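Local coordinates for thioredoxin-like protein (Klebsiella pneumoniae subsp. pneumoniae MGH 78578, PDB 3TY1) that is of unknown function but has a galactose-mutarotase-like supersandwich fold and probably binds carbohydrate, perhaps as an aldose 1-epimerase, at residues 26-30 and 31-35; 125-129 and 130-134; 217-220 and 221-225; 335-338 and 339-343; 359-362 and 363-367. All coordinates share one frame; numbering follows the deposited sequence. Where two conformers were deposited one is given.

Contact 1: residues 26-30 and 31-35; sequences LKVKD and HAFSI. With SO4 (sulfate ion), chain G.
Val28 and Phe33 meet across a bend in the chain, a methyl of one against a ring carbon of the other. Starting from CB, Val28 divides into two methyls, and CG1 is the one that reaches the following residues. It lies anti to the backbone N (chi1 163°) and there comes within 4.0 Å of Phe33 CE2. The same methyl is 4.1 Å from the backbone oxygen His31 O, and the two side chains cross at about a right angle. Phe33 holds its CG between its own N and carbonyl carbon (chi1 65°), which swings the ring back toward the loop.

The neighbouring polar residues look outward. Lys29 directs CB away from residues 31-35 and then bends at both chi2 and chi3. Its CE comes to 3.8 Å from sulfate O4, and its tip, NZ, donates a hydrogen bond of 2.7 Å to that oxygen. The sulfate probably comes from the crystallisation liquor, so the site shows how an exposed lysine can hold an anion rather than marking a known function. His31 turns from the bend, and its ND1 is hydrogen-bonded to Asp57 OD2.

Phe33 is buried against Val151 of strand 146-152. The whole is the long connection of a beta hairpin, strands 19-22 and 33-39, at one border of the six-stranded antiparallel sheet, with the buried Phe33 packed on the large sheet of the supersandwich.

Contact 2: residues 125-129 and 130-134; sequences PVTAD and GQIYT
Tyr133 lies alongside Val126, both side chains pointing the same way from an antiparallel hydrogen-bonded pair. Val126 places CG1 between its N and carbonyl carbon (chi1 61°), 4.2 Å from Tyr133 CB. Beyond CB the tyrosine ring runs toward the turn: its edge passes Val126 O, its CE2 lies 4.0 Å from Ala128 CB, and its OH donates a 3.0 Å hydrogen bond to the syn lone pair of Asp129 OD2. Asp129 was modelled in two conformers, so this bond describes one of them; in it the carboxylate and ring planes are 63° apart. Gln131, with chi1 at an unusual 93°, extends so that its NE2 stands over one face of the Tyr133 ring, 3.5 Å above the plane and offset toward the rim.

The opposite face of the hairpin carries Thr127 and Ile132, where Thr127 OG1 is 3.8 Å from Ile132 CG1. A type II' turn, Ala128 to Gln131, closes the ladder, and Gln131 N bonds Ala128 O at 2.9 Å.

This two-stranded hairpin leans Val126, Ala128 and Tyr133 on helix 325-330, whose Arg329 also bonds Tyr133 OH. Trp121 meets the tyrosine ring edge-to-face, while Gln131 packs on Asn102 of the second subunit.

Contact 3: residues 217-220 and 221-225; sequences PILE and EGARF
Ala223 folds back on Glu220 through a backbone hydrogen bond and close packing of its methyl. In the hydrogen bond, Ala223 N donates to Glu220 O at 3.0 Å, with an angle of 157° at the hydrogen, and thereby closes a type II beta turn. Gly222 occupies the third position of the turn at phi 87°, where a CB would press on the preceding carbonyl oxygen.

Van der Waals packing fills the inner side. The methyl of Ala223 points back at the preceding residues, 3.2 Å from Glu220 O and 3.8 Å from Ile218 O. Leu219 points its CB away, but its end returns to bring CD1 within 4.3 Å of Ala223 CB, and this leucine is buried together with Ile218.

Charged groups form the last class, and the partners known for their ends lie outside the turn. Glu220 carries CG between its backbone N and carbonyl carbon (chi1 58°), which brings CG to 3.6 Å from Glu221 O and sends the extended chain to Lys280, whose backbone N bonds OE2. Glu221 stretches its own chain into the exposed surroundings. Arg224, at the start of the strand, pairs with Glu362.

Taken together, the chemistry implies a turn held by its backbone bond and the packing of one methyl, while the Glu220 carboxylate and the Arg224 guanidinium bond to other parts of the fold.

Contact 4: residues 335-338 and 339-343; sequences KQLQ and PGASA
Leu337 hangs from the end of its strand over the backbone that returns beneath it. With CG anti to the backbone N (chi1 -156°), the branch point stands 3.6 Å from Ala341 O, and the two methyls divide the work. CD1 reaches farther along the returning strand, settling 3.7 Å from Ser342 C and 4.0 Å from the methyl Ala343 CB; it is just as near to Ala341 CB. CD2 stays beside Ala341 O. Because Ala341 and Ala343 both direct CB toward the leucine while Ser342, lying between them, turns the other way, the leucine meets two methyls, and Ser342 OG is left to bond Thr197.

At the outer end the orientation differs. Gln338 and Pro339 lie side by side, pointing the same way, and the bend of the glutamine at chi2 brings NE2 alone to the ring, 3.5 Å from Pro339 CD. Underneath them the chain reverses in a type II turn. Ala341 N donates to Gln338 O at 2.9 Å, while Gly340 takes the positive phi of the third position. Ala341 CB points back toward Gln338 and ends 4.1 Å from Gln338 CB.

Strand 335-337 pairs with strand 204-214 of the mixed sheet, whereas strand 342-352 joins strand 189-198 in the ten-stranded sheet. The turn thus hands the chain from one sheet to the other, with Leu337 resting on both Tyr206 and Leu196 and the turn residues Gln338 and Pro339 against Pro203.

Contact 5: residues 359-362 and 363-367; sequences AAVE and QKIAK
Val361 and Ile365, one helical turn apart, make the close-packed side of this segment. They lie side by side, pointing the same way, and their branch ends meet at 3.8 Å between Val361 CG1 and Ile365 CD1. Ile365 turns CG1 beside its own backbone N (chi1 -73°), a rotation that also brings CG1 to 3.4 Å from Val361 O. That oxygen is the acceptor for Ile365 N at 3.0 Å. Similar i to i+4 bonds run on through the segment, Lys364 N to Ala360 O at 3.0 Å and Ala366 N to Glu362 O at 2.9 Å.

The solvent side is looser. Gln363 folds its chain at chi2 and lays its amide over the carbonyl of Ala359, which already accepts a bond from Gln363 N. In the model Gln363 OE1 is only 2.8 Å from Ala359 O; two acceptors so close would repel, and the assignment of the two amide ends is therefore doubtful. Lys364 packs its CB on Ala360 O and then leads away, while Ala360 and Ala366 lie exposed. Glu362, partly exposed, extends from the helix to Arg224, with which it forms a salt bridge.

Helix 355-369 thus sits as an amphipathic cover on the ten-stranded sheet. Val361 rests on Leu274 and Ala276 of strand 272-278, with a methylpentanediol, probably from the crystallisation liquor, beside it, and Ile365 on Leu226 and Pro228 of strand 224-229.

The five examples show how short-range geometry adapts to position. Contacts 1, 2 and 4 lie at the surface, contacts 1 and 2 on opposite sides of the chain's centre, whereas contacts 3 and 5 are partly buried. Contacts 3 and 4 share the type II turn with glycine third, yet one leads into the border strand of the ten-stranded sheet and the other into an interior strand of it. Contact 2 alone pairs two strands with each other; contact 5 alone is helical. Contacts 3 and 5 also touch directly, through a 2.8 Å salt bridge from Arg224 NH1 to Glu362 OE2, while in contact 1 Lys29 holds a sulfate that probably comes from the crystallisation liquor.

Contact 1: residues 26-30 and 31-35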
loop_
_atom_site.group_PDB
_atom_site.type_symbol
_atom_site.label_atom_id
_atom_site.label_comp_id
_atom_site.label_asym_id
_atom_site.label_seq_id
_atom_site.Cartn_x
_atom_site.Cartn_y
_atom_site.Cartn_z
ATOM N N LEU A 26 12.351 37.446 -5.665
ATOM C CA LEU A 26 12.620 37.430 -7.108
ATOM C C LEU A 26 12.681 38.839 -7.741
ATOM O O LEU A 26 12.961 38.958 -8.938
ATOM C CB LEU A 26 11.538 36.607 -7.854
ATOM C CG LEU A 26 11.470 35.098 -7.550
ATOM C CD1 LEU A 26 10.209 34.479 -8.135
ATOM C CD2 LEU A 26 12.705 34.376 -8.052
ATOM N N LYS A 27 12.392 39.879 -6.949
ATOM C CA LYS A 27 12.331 41.260 -7.394
ATOM C C LYS A 27 11.307 41.483 -8.528
ATOM O O LYS A 27 11.522 42.305 -9.411
ATOM C CB LYS A 27 13.746 41.794 -7.713
ATOM C CG LYS A 27 14.708 41.500 -6.554
ATOM C CD LYS A 27 15.885 42.451 -6.432
ATOM C CE LYS A 27 16.709 42.115 -5.171
ATOM N NZ LYS A 27 17.904 42.996 -4.975
ATOM N N VAL A 28 10.183 40.760 -8.450
ATOM C CA VAL A 28 9.033 40.913 -9.357
ATOM C C VAL A 28 8.198 42.061 -8.796
ATOM O O VAL A 28 7.806 42.038 -7.624
ATOM C CB VAL A 28 8.223 39.617 -9.460
ATOM C CG1 VAL A 28 6.804 39.884 -10.051
ATOM C CG2 VAL A 28 9.014 38.573 -10.238
ATOM N N LYS A 29 7.909 43.059 -9.637
ATOM C CA LYS A 29 7.385 44.365 -9.169
ATOM C C LYS A 29 5.862 44.653 -9.327
ATOM O O LYS A 29 5.364 45.686 -8.803
ATOM C CB LYS A 29 8.178 45.480 -9.885
ATOM C CG LYS A 29 9.720 45.405 -9.723
ATOM C CD LYS A 29 10.202 46.070 -8.434
ATOM C CE LYS A 29 10.363 47.556 -8.630
ATOM N NZ LYS A 29 10.434 48.293 -7.359
ATOM N N ASP A 30 5.150 43.770 -10.028
ATOM C CA ASP A 30 3.750 43.975 -10.366
ATOM C C ASP A 30 2.923 43.084 -9.377
ATOM O O ASP A 30 3.080 43.252 -8.185
ATOM C CB ASP A 30 3.527 43.608 -11.842
ATOM C CG ASP A 30 4.458 44.380 -12.785
ATOM O OD1 ASP A 30 4.846 45.537 -12.476
ATOM O OD2 ASP A 30 4.804 43.826 -13.840
ATOM N N HIS A 31 2.138 42.120 -9.853
ATOM C CA HIS A 31 1.272 41.328 -8.988
ATOM C C HIS A 31 2.102 40.436 -8.070
ATOM O O HIS A 31 2.943 39.680 -8.583
ATOM C CB HIS A 31 0.343 40.464 -9.834
ATOM C CG HIS A 31 -0.720 41.237 -10.563
ATOM N ND1 HIS A 31 -1.911 41.588 -9.964
ATOM C CD2 HIS A 31 -0.798 41.681 -11.844
ATOM C CE1 HIS A 31 -2.661 42.243 -10.833
ATOM N NE2 HIS A 31 -2.014 42.302 -11.984
ATOM N N ALA A 32 1.880 40.542 -6.744
ATOM C CA ALA A 32 2.603 39.751 -5.746
ATOM C C ALA A 32 2.120 38.324 -5.707
ATOM O O ALA A 32 0.927 38.055 -5.772
ATOM C CB ALA A 32 2.468 40.348 -4.362
ATOM N N PHE A 33 3.055 37.407 -5.505
ATOM C CA PHE A 33 2.721 36.018 -5.396
ATOM C C PHE A 33 3.839 35.227 -4.716
ATOM O O PHE A 33 4.972 35.696 -4.547
ATOM C CB PHE A 33 2.441 35.422 -6.794
ATOM C CG PHE A 33 3.630 35.391 -7.702
ATOM C CD1 PHE A 33 4.506 34.292 -7.689
ATOM C CD2 PHE A 33 3.872 36.417 -8.579
ATOM C CE1 PHE A 33 5.607 34.259 -8.534
ATOM C CE2 PHE A 33 4.980 36.373 -9.453
ATOM C CZ PHE A 33 5.838 35.297 -9.415
ATOM N N SER A 34 3.505 34.020 -4.329
ATOM C CA SER A 34 4.514 33.075 -3.850
ATOM C C SER A 34 4.112 31.709 -4.351
ATOM O O SER A 34 2.954 31.506 -4.734
ATOM C CB SER A 34 4.614 33.091 -2.338
ATOM O OG SER A 34 3.438 32.566 -1.761
ATOM N N ILE A 35 5.094 30.813 -4.435
ATOM C CA ILE A 35 4.860 29.429 -4.854
ATOM C C ILE A 35 5.518 28.589 -3.759
ATOM O O ILE A 35 6.701 28.807 -3.438
ATOM C CB ILE A 35 5.462 29.097 -6.259
ATOM C CG1 ILE A 35 4.990 30.136 -7.288
ATOM C CG2 ILE A 35 5.058 27.684 -6.668
ATOM C CD1 ILE A 35 5.707 30.086 -8.648
HETATM S S SO4 G . 9.887 51.131 -5.983
HETATM O O1 SO4 G . 9.430 51.875 -4.806
HETATM O O2 SO4 G . 10.364 52.092 -6.990
HETATM O O3 SO4 G . 10.974 50.240 -5.582
HETATM O O4 SO4 G . 8.814 50.316 -6.564
#

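Contact 2: residues 125-129 and 130-134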
loop_
_atom_site.group_PDB
_atom_site.type_symbol
_atom_site.label_atom_id
_atom_site.label_comp_id
_atom_site.label_asym_id
_atom_site.label_seq_id
_atom_site.Cartn_x
_atom_site.Cartn_y
_atom_site.Cartn_z
ATOM N N PRO A 125 -15.773 0.923 -12.146
ATOM C CA PRO A 125 -15.040 -0.341 -12.138
ATOM C C PRO A 125 -15.758 -1.531 -12.782
ATOM O O PRO A 125 -16.970 -1.510 -12.941
ATOM C CB PRO A 125 -14.806 -0.614 -10.644
ATOM C CG PRO A 125 -15.940 -0.009 -9.964
ATOM C CD PRO A 125 -16.240 1.285 -10.794
ATOM N N VAL A 126 -14.971 -2.517 -13.197
ATOM C CA VAL A 126 -15.481 -3.764 -13.764
ATOM C C VAL A 126 -14.375 -4.754 -13.687
ATOM O O VAL A 126 -13.201 -4.378 -13.797
ATOM C CB VAL A 126 -15.899 -3.629 -15.278
ATOM C CG1 VAL A 126 -14.689 -3.220 -16.193
ATOM C CG2 VAL A 126 -16.562 -4.933 -15.826
ATOM N N THR A 127 -14.731 -6.018 -13.475
ATOM C CA THR A 127 -13.789 -7.127 -13.567
ATOM C C THR A 127 -13.944 -7.711 -14.975
ATOM O O THR A 127 -14.992 -8.192 -15.318
ATOM C CB THR A 127 -14.072 -8.155 -12.457
ATOM O OG1 THR A 127 -14.063 -7.464 -11.193
ATOM C CG2 THR A 127 -13.041 -9.327 -12.448
ATOM N N ALA A 128 -12.901 -7.624 -15.781
ATOM C CA ALA A 128 -12.884 -8.123 -17.170
ATOM C C ALA A 128 -11.499 -8.679 -17.341
ATOM O O ALA A 128 -10.584 -8.255 -16.642
ATOM C CB ALA A 128 -13.142 -7.013 -18.156
ATOM N N ASP A 129 -11.391 -9.661 -18.241
ATOM C CA ASP A 129 -10.293 -10.637 -18.288
ATOM C C ASP A 129 -10.508 -11.306 -16.943
ATOM O O ASP A 129 -11.647 -11.577 -16.551
ATOM C CB ASP A 129 -8.889 -10.019 -18.369
ATOM C CG ASP A 129 -8.835 -8.761 -19.225
ATOM O OD1 ASP A 129 -9.271 -8.788 -20.399
ATOM O OD2 ASP A 129 -8.343 -7.740 -18.698
ATOM N N GLY A 130 -9.433 -11.519 -16.207
ATOM C CA GLY A 130 -9.596 -11.884 -14.820
ATOM C C GLY A 130 -9.190 -10.729 -13.914
ATOM O O GLY A 130 -8.880 -10.961 -12.753
ATOM N N GLN A 131 -9.222 -9.478 -14.393
ATOM C CA GLN A 131 -8.622 -8.387 -13.593
ATOM C C GLN A 131 -9.606 -7.298 -13.232
ATOM O O GLN A 131 -10.567 -7.054 -13.953
ATOM C CB GLN A 131 -7.422 -7.769 -14.349
ATOM C CG GLN A 131 -7.697 -6.558 -15.224
ATOM C CD GLN A 131 -6.408 -5.866 -15.691
ATOM O OE1 GLN A 131 -5.501 -6.505 -16.205
ATOM N NE2 GLN A 131 -6.343 -4.556 -15.511
ATOM N N ILE A 132 -9.317 -6.602 -12.141
ATOM C CA ILE A 132 -10.180 -5.507 -11.709
ATOM C C ILE A 132 -9.665 -4.223 -12.327
ATOM O O ILE A 132 -8.548 -3.821 -12.058
ATOM C CB ILE A 132 -10.204 -5.354 -10.193
ATOM C CG1 ILE A 132 -10.715 -6.628 -9.509
ATOM C CG2 ILE A 132 -11.122 -4.186 -9.797
ATOM C CD1 ILE A 132 -10.507 -6.640 -7.967
ATOM N N TYR A 133 -10.493 -3.581 -13.135
ATOM C CA TYR A 133 -10.236 -2.240 -13.616
ATOM C C TYR A 133 -10.856 -1.335 -12.595
ATOM O O TYR A 133 -12.066 -1.278 -12.492
ATOM C CB TYR A 133 -10.904 -2.028 -14.972
ATOM C CG TYR A 133 -10.189 -2.750 -16.080
ATOM C CD1 TYR A 133 -9.112 -2.160 -16.721
ATOM C CD2 TYR A 133 -10.591 -4.030 -16.477
ATOM C CE1 TYR A 133 -8.438 -2.809 -17.741
ATOM C CE2 TYR A 133 -9.938 -4.696 -17.501
ATOM C CZ TYR A 133 -8.859 -4.086 -18.125
ATOM O OH TYR A 133 -8.209 -4.732 -19.127
ATOM N N THR A 134 -10.021 -0.632 -11.846
ATOM C CA THR A 134 -10.461 0.153 -10.711
ATOM C C THR A 134 -10.975 1.528 -11.137
ATOM O O THR A 134 -10.597 2.044 -12.183
ATOM C CB THR A 134 -9.334 0.258 -9.686
ATOM O OG1 THR A 134 -8.179 0.831 -10.317
ATOM C CG2 THR A 134 -8.993 -1.157 -9.145
#

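Contact 3: residues 217-220 and 221-225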
loop_
_atom_site.group_PDB
_atom_site.type_symbol
_atom_site.label_atom_id
_atom_site.label_comp_id
_atom_site.label_asym_id
_atom_site.label_seq_id
_atom_site.Cartn_x
_atom_site.Cartn_y
_atom_site.Cartn_z
ATOM N N PRO A 217 -19.476 28.357 -3.465
ATOM C CA PRO A 217 -20.656 29.215 -3.620
ATOM C C PRO A 217 -21.240 29.300 -5.013
ATOM O O PRO A 217 -22.188 30.062 -5.215
ATOM C CB PRO A 217 -20.123 30.596 -3.250
ATOM C CG PRO A 217 -18.671 30.552 -3.684
ATOM C CD PRO A 217 -18.215 29.138 -3.556
ATOM N N ILE A 218 -20.671 28.591 -5.986
ATOM C CA ILE A 218 -21.218 28.600 -7.357
ATOM C C ILE A 218 -22.470 27.753 -7.422
ATOM O O ILE A 218 -23.510 28.207 -7.886
ATOM C CB ILE A 218 -20.208 28.122 -8.391
ATOM C CG1 ILE A 218 -18.955 29.024 -8.367
ATOM C CG2 ILE A 218 -20.839 28.155 -9.763
ATOM C CD1 ILE A 218 -17.810 28.552 -9.269
ATOM N N LEU A 219 -22.370 26.519 -6.936
ATOM C CA LEU A 219 -23.489 25.582 -6.936
ATOM C C LEU A 219 -24.422 25.967 -5.805
ATOM O O LEU A 219 -23.977 26.290 -4.711
ATOM C CB LEU A 219 -23.022 24.127 -6.777
ATOM C CG LEU A 219 -24.069 23.051 -6.958
ATOM C CD1 LEU A 219 -24.610 23.036 -8.379
ATOM C CD2 LEU A 219 -23.435 21.679 -6.604
ATOM N N GLU A 220 -25.705 25.986 -6.131
ATOM C CA GLU A 220 -26.803 26.314 -5.236
ATOM C C GLU A 220 -28.093 26.001 -5.993
ATOM O O GLU A 220 -28.064 25.713 -7.193
ATOM C CB GLU A 220 -26.784 27.798 -4.855
ATOM C CG GLU A 220 -26.870 28.775 -6.055
ATOM C CD GLU A 220 -26.766 30.232 -5.668
ATOM O OE1 GLU A 220 -26.453 30.527 -4.507
ATOM O OE2 GLU A 220 -27.004 31.093 -6.549
ATOM N N GLU A 221 -29.199 26.001 -5.270
ATOM C CA GLU A 221 -30.530 25.917 -5.870
ATOM C C GLU A 221 -30.670 27.028 -6.917
ATOM O O GLU A 221 -30.420 28.198 -6.619
ATOM C CB GLU A 221 -31.610 26.115 -4.800
ATOM C CG GLU A 221 -33.006 25.849 -5.304
ATOM C CD GLU A 221 -34.026 25.852 -4.183
ATOM O OE1 GLU A 221 -33.900 25.051 -3.224
ATOM O OE2 GLU A 221 -34.968 26.642 -4.264
ATOM N N GLY A 222 -31.061 26.656 -8.131
ATOM C CA GLY A 222 -31.274 27.626 -9.200
ATOM C C GLY A 222 -30.003 27.932 -9.979
ATOM O O GLY A 222 -30.032 28.719 -10.920
ATOM N N ALA A 223 -28.888 27.311 -9.614
ATOM C CA ALA A 223 -27.668 27.418 -10.431
ATOM C C ALA A 223 -27.976 26.714 -11.724
ATOM O O ALA A 223 -28.894 25.871 -11.782
ATOM C CB ALA A 223 -26.458 26.721 -9.740
ATOM N N ARG A 224 -27.176 27.012 -12.738
ATOM C CA ARG A 224 -27.427 26.529 -14.081
ATOM C C ARG A 224 -26.174 25.930 -14.693
ATOM O O ARG A 224 -25.056 26.371 -14.390
ATOM C CB ARG A 224 -27.960 27.681 -14.976
ATOM C CG ARG A 224 -29.347 28.150 -14.581
ATOM C CD ARG A 224 -29.930 29.187 -15.497
ATOM N NE ARG A 224 -29.090 30.375 -15.547
ATOM C CZ ARG A 224 -28.567 30.945 -16.638
ATOM N NH1 ARG A 224 -28.784 30.474 -17.865
ATOM N NH2 ARG A 224 -27.825 32.035 -16.494
ATOM N N PHE A 225 -26.375 24.910 -15.523
ATOM C CA PHE A 225 -25.318 24.317 -16.320
ATOM C C PHE A 225 -25.517 24.822 -17.728
ATOM O O PHE A 225 -26.610 24.682 -18.291
ATOM C CB PHE A 225 -25.335 22.789 -16.306
ATOM C CG PHE A 225 -24.338 22.183 -17.236
ATOM C CD1 PHE A 225 -22.986 22.301 -16.992
ATOM C CD2 PHE A 225 -24.745 21.533 -18.386
ATOM C CE1 PHE A 225 -22.051 21.748 -17.886
ATOM C CE2 PHE A 225 -23.808 20.975 -19.268
ATOM C CZ PHE A 225 -22.478 21.085 -19.009
#

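Contact 4: residues 335-338 and 339-343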
loop_
_atom_site.group_PDB
_atom_site.type_symbol
_atom_site.label_atom_id
_atom_site.label_comp_id
_atom_site.label_asym_id
_atom_site.label_seq_id
_atom_site.Cartn_x
_atom_site.Cartn_y
_atom_site.Cartn_z
ATOM N N LYS A 335 -9.626 5.253 -27.256
ATOM C CA LYS A 335 -8.698 5.748 -28.267
ATOM C C LYS A 335 -7.444 4.892 -28.174
ATOM O O LYS A 335 -7.259 4.195 -27.178
ATOM C CB LYS A 335 -8.372 7.240 -27.968
ATOM C CG LYS A 335 -9.611 8.207 -27.720
ATOM C CD LYS A 335 -10.654 8.164 -28.887
ATOM C CE LYS A 335 -11.842 9.198 -28.809
ATOM N NZ LYS A 335 -13.061 8.851 -27.969
ATOM N N GLN A 336 -6.617 4.918 -29.217
ATOM C CA GLN A 336 -5.334 4.207 -29.281
ATOM C C GLN A 336 -4.207 5.221 -29.559
ATOM O O GLN A 336 -4.409 6.181 -30.314
ATOM C CB GLN A 336 -5.368 3.162 -30.400
ATOM C CG GLN A 336 -6.324 1.986 -30.139
ATOM C CD GLN A 336 -7.789 2.342 -30.354
ATOM O OE1 GLN A 336 -8.144 2.983 -31.349
ATOM N NE2 GLN A 336 -8.645 1.918 -29.427
ATOM N N LEU A 337 -3.038 5.033 -28.952
ATOM C CA LEU A 337 -1.894 5.911 -29.176
ATOM C C LEU A 337 -0.787 5.053 -29.765
ATOM O O LEU A 337 -0.397 4.031 -29.187
ATOM C CB LEU A 337 -1.477 6.588 -27.861
ATOM C CG LEU A 337 -0.717 7.926 -27.838
ATOM C CD1 LEU A 337 -1.301 8.997 -28.774
ATOM C CD2 LEU A 337 -0.633 8.442 -26.369
ATOM N N GLN A 338 -0.308 5.450 -30.945
ATOM C CA GLN A 338 0.717 4.696 -31.659
ATOM C C GLN A 338 2.069 4.766 -30.957
ATOM O O GLN A 338 2.277 5.661 -30.146
ATOM C CB GLN A 338 0.817 5.222 -33.102
ATOM C CG GLN A 338 -0.464 4.990 -33.932
ATOM C CD GLN A 338 -0.878 3.532 -33.946
ATOM O OE1 GLN A 338 -1.997 3.185 -33.569
ATOM N NE2 GLN A 338 0.046 2.674 -34.300
ATOM N N PRO A 339 2.983 3.806 -31.238
ATOM C CA PRO A 339 4.305 3.824 -30.605
ATOM C C PRO A 339 5.012 5.159 -30.778
ATOM O O PRO A 339 5.138 5.639 -31.902
ATOM C CB PRO A 339 5.081 2.740 -31.363
ATOM C CG PRO A 339 4.081 1.875 -31.946
ATOM C CD PRO A 339 2.879 2.709 -32.219
ATOM N N GLY A 340 5.437 5.770 -29.676
ATOM C CA GLY A 340 6.132 7.050 -29.723
ATOM C C GLY A 340 5.240 8.270 -29.926
ATOM O O GLY A 340 5.740 9.375 -29.927
ATOM N N ALA A 341 3.933 8.090 -30.087
ATOM C CA ALA A 341 3.054 9.209 -30.407
ATOM C C ALA A 341 2.561 9.888 -29.118
ATOM O O ALA A 341 2.637 9.325 -28.012
ATOM C CB ALA A 341 1.888 8.740 -31.222
ATOM N N SER A 342 2.082 11.114 -29.298
ATOM C CA SER A 342 1.582 11.947 -28.238
ATOM C C SER A 342 0.151 12.411 -28.504
ATOM O O SER A 342 -0.270 12.526 -29.637
ATOM C CB SER A 342 2.498 13.160 -28.089
ATOM O OG SER A 342 3.728 12.772 -27.520
ATOM N N ALA A 343 -0.599 12.639 -27.428
ATOM C CA ALA A 343 -1.929 13.206 -27.472
ATOM C C ALA A 343 -1.892 14.423 -26.550
ATOM O O ALA A 343 -1.416 14.305 -25.404
ATOM C CB ALA A 343 -2.923 12.212 -26.958
#

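Contact 5: residues 359-362 and 363-367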
loop_
_atom_site.group_PDB
_atom_site.type_symbol
_atom_site.label_atom_id
_atom_site.label_comp_id
_atom_site.label_asym_id
_atom_site.label_seq_id
_atom_site.Cartn_x
_atom_site.Cartn_y
_atom_site.Cartn_z
ATOM N N ALA A 359 -22.286 36.688 -18.503
ATOM C CA ALA A 359 -23.081 37.032 -19.697
ATOM C C ALA A 359 -22.277 36.761 -20.968
ATOM O O ALA A 359 -22.814 36.202 -21.939
ATOM C CB ALA A 359 -23.564 38.486 -19.632
ATOM N N ALA A 360 -20.997 37.117 -20.945
ATOM C CA ALA A 360 -20.066 36.848 -22.046
ATOM C C ALA A 360 -19.938 35.336 -22.337
ATOM O O ALA A 360 -19.932 34.901 -23.496
ATOM C CB ALA A 360 -18.668 37.476 -21.755
ATOM N N VAL A 361 -19.831 34.534 -21.287
ATOM C CA VAL A 361 -19.790 33.071 -21.451
ATOM C C VAL A 361 -21.115 32.560 -22.032
ATOM O O VAL A 361 -21.129 31.793 -23.009
ATOM C CB VAL A 361 -19.474 32.360 -20.113
ATOM C CG1 VAL A 361 -19.848 30.874 -20.150
ATOM C CG2 VAL A 361 -17.996 32.547 -19.787
ATOM N N GLU A 362 -22.220 33.051 -21.478
ATOM C CA GLU A 362 -23.545 32.617 -21.929
ATOM C C GLU A 362 -23.795 32.992 -23.407
ATOM O O GLU A 362 -24.341 32.194 -24.177
ATOM C CB GLU A 362 -24.611 33.139 -20.963
ATOM C CG GLU A 362 -25.940 32.428 -21.072
ATOM C CD GLU A 362 -26.861 32.627 -19.870
ATOM O OE1 GLU A 362 -26.447 33.198 -18.827
ATOM O OE2 GLU A 362 -28.034 32.206 -19.979
ATOM N N GLN A 363 -23.322 34.176 -23.805
ATOM C CA GLN A 363 -23.429 34.685 -25.192
ATOM C C GLN A 363 -22.555 33.873 -26.169
ATOM O O GLN A 363 -22.986 33.575 -27.292
ATOM C CB GLN A 363 -23.046 36.189 -25.281
ATOM C CG GLN A 363 -24.199 37.226 -25.274
ATOM C CD GLN A 363 -24.690 37.705 -23.880
ATOM O OE1 GLN A 363 -25.261 36.929 -23.086
ATOM N NE2 GLN A 363 -24.512 39.015 -23.613
ATOM N N LYS A 364 -21.337 33.509 -25.759
ATOM C CA LYS A 364 -20.469 32.665 -26.599
ATOM C C LYS A 364 -21.084 31.279 -26.793
ATOM O O LYS A 364 -21.072 30.741 -27.898
ATOM C CB LYS A 364 -19.052 32.549 -26.032
ATOM C CG LYS A 364 -18.043 31.849 -26.949
ATOM C CD LYS A 364 -17.715 32.625 -28.256
ATOM C CE LYS A 364 -17.138 31.691 -29.342
ATOM N NZ LYS A 364 -17.037 32.329 -30.706
ATOM N N ILE A 365 -21.650 30.729 -25.726
ATOM C CA ILE A 365 -22.297 29.408 -25.765
ATOM C C ILE A 365 -23.518 29.454 -26.708
ATOM O O ILE A 365 -23.665 28.595 -27.595
ATOM C CB ILE A 365 -22.653 28.895 -24.333
ATOM C CG1 ILE A 365 -21.366 28.467 -23.596
ATOM C CG2 ILE A 365 -23.628 27.759 -24.428
ATOM C CD1 ILE A 365 -21.540 28.052 -22.136
ATOM N N ALA A 366 -24.329 30.502 -26.561
ATOM C CA ALA A 366 -25.513 30.716 -27.432
ATOM C C ALA A 366 -25.128 30.877 -28.910
ATOM O O ALA A 366 -25.874 30.482 -29.790
ATOM C CB ALA A 366 -26.345 31.908 -26.941
ATOM N N LYS A 367 -23.973 31.471 -29.182
ATOM C CA LYS A 367 -23.459 31.604 -30.548
ATOM C C LYS A 367 -23.035 30.244 -31.141
ATOM O O LYS A 367 -23.310 29.966 -32.296
ATOM C CB LYS A 367 -22.282 32.587 -30.594
ATOM C CG LYS A 367 -21.713 32.818 -31.984
ATOM C CD LYS A 367 -20.777 34.012 -32.036
ATOM C CE LYS A 367 -20.353 34.316 -33.470
ATOM N NZ LYS A 367 -19.434 35.488 -33.494
#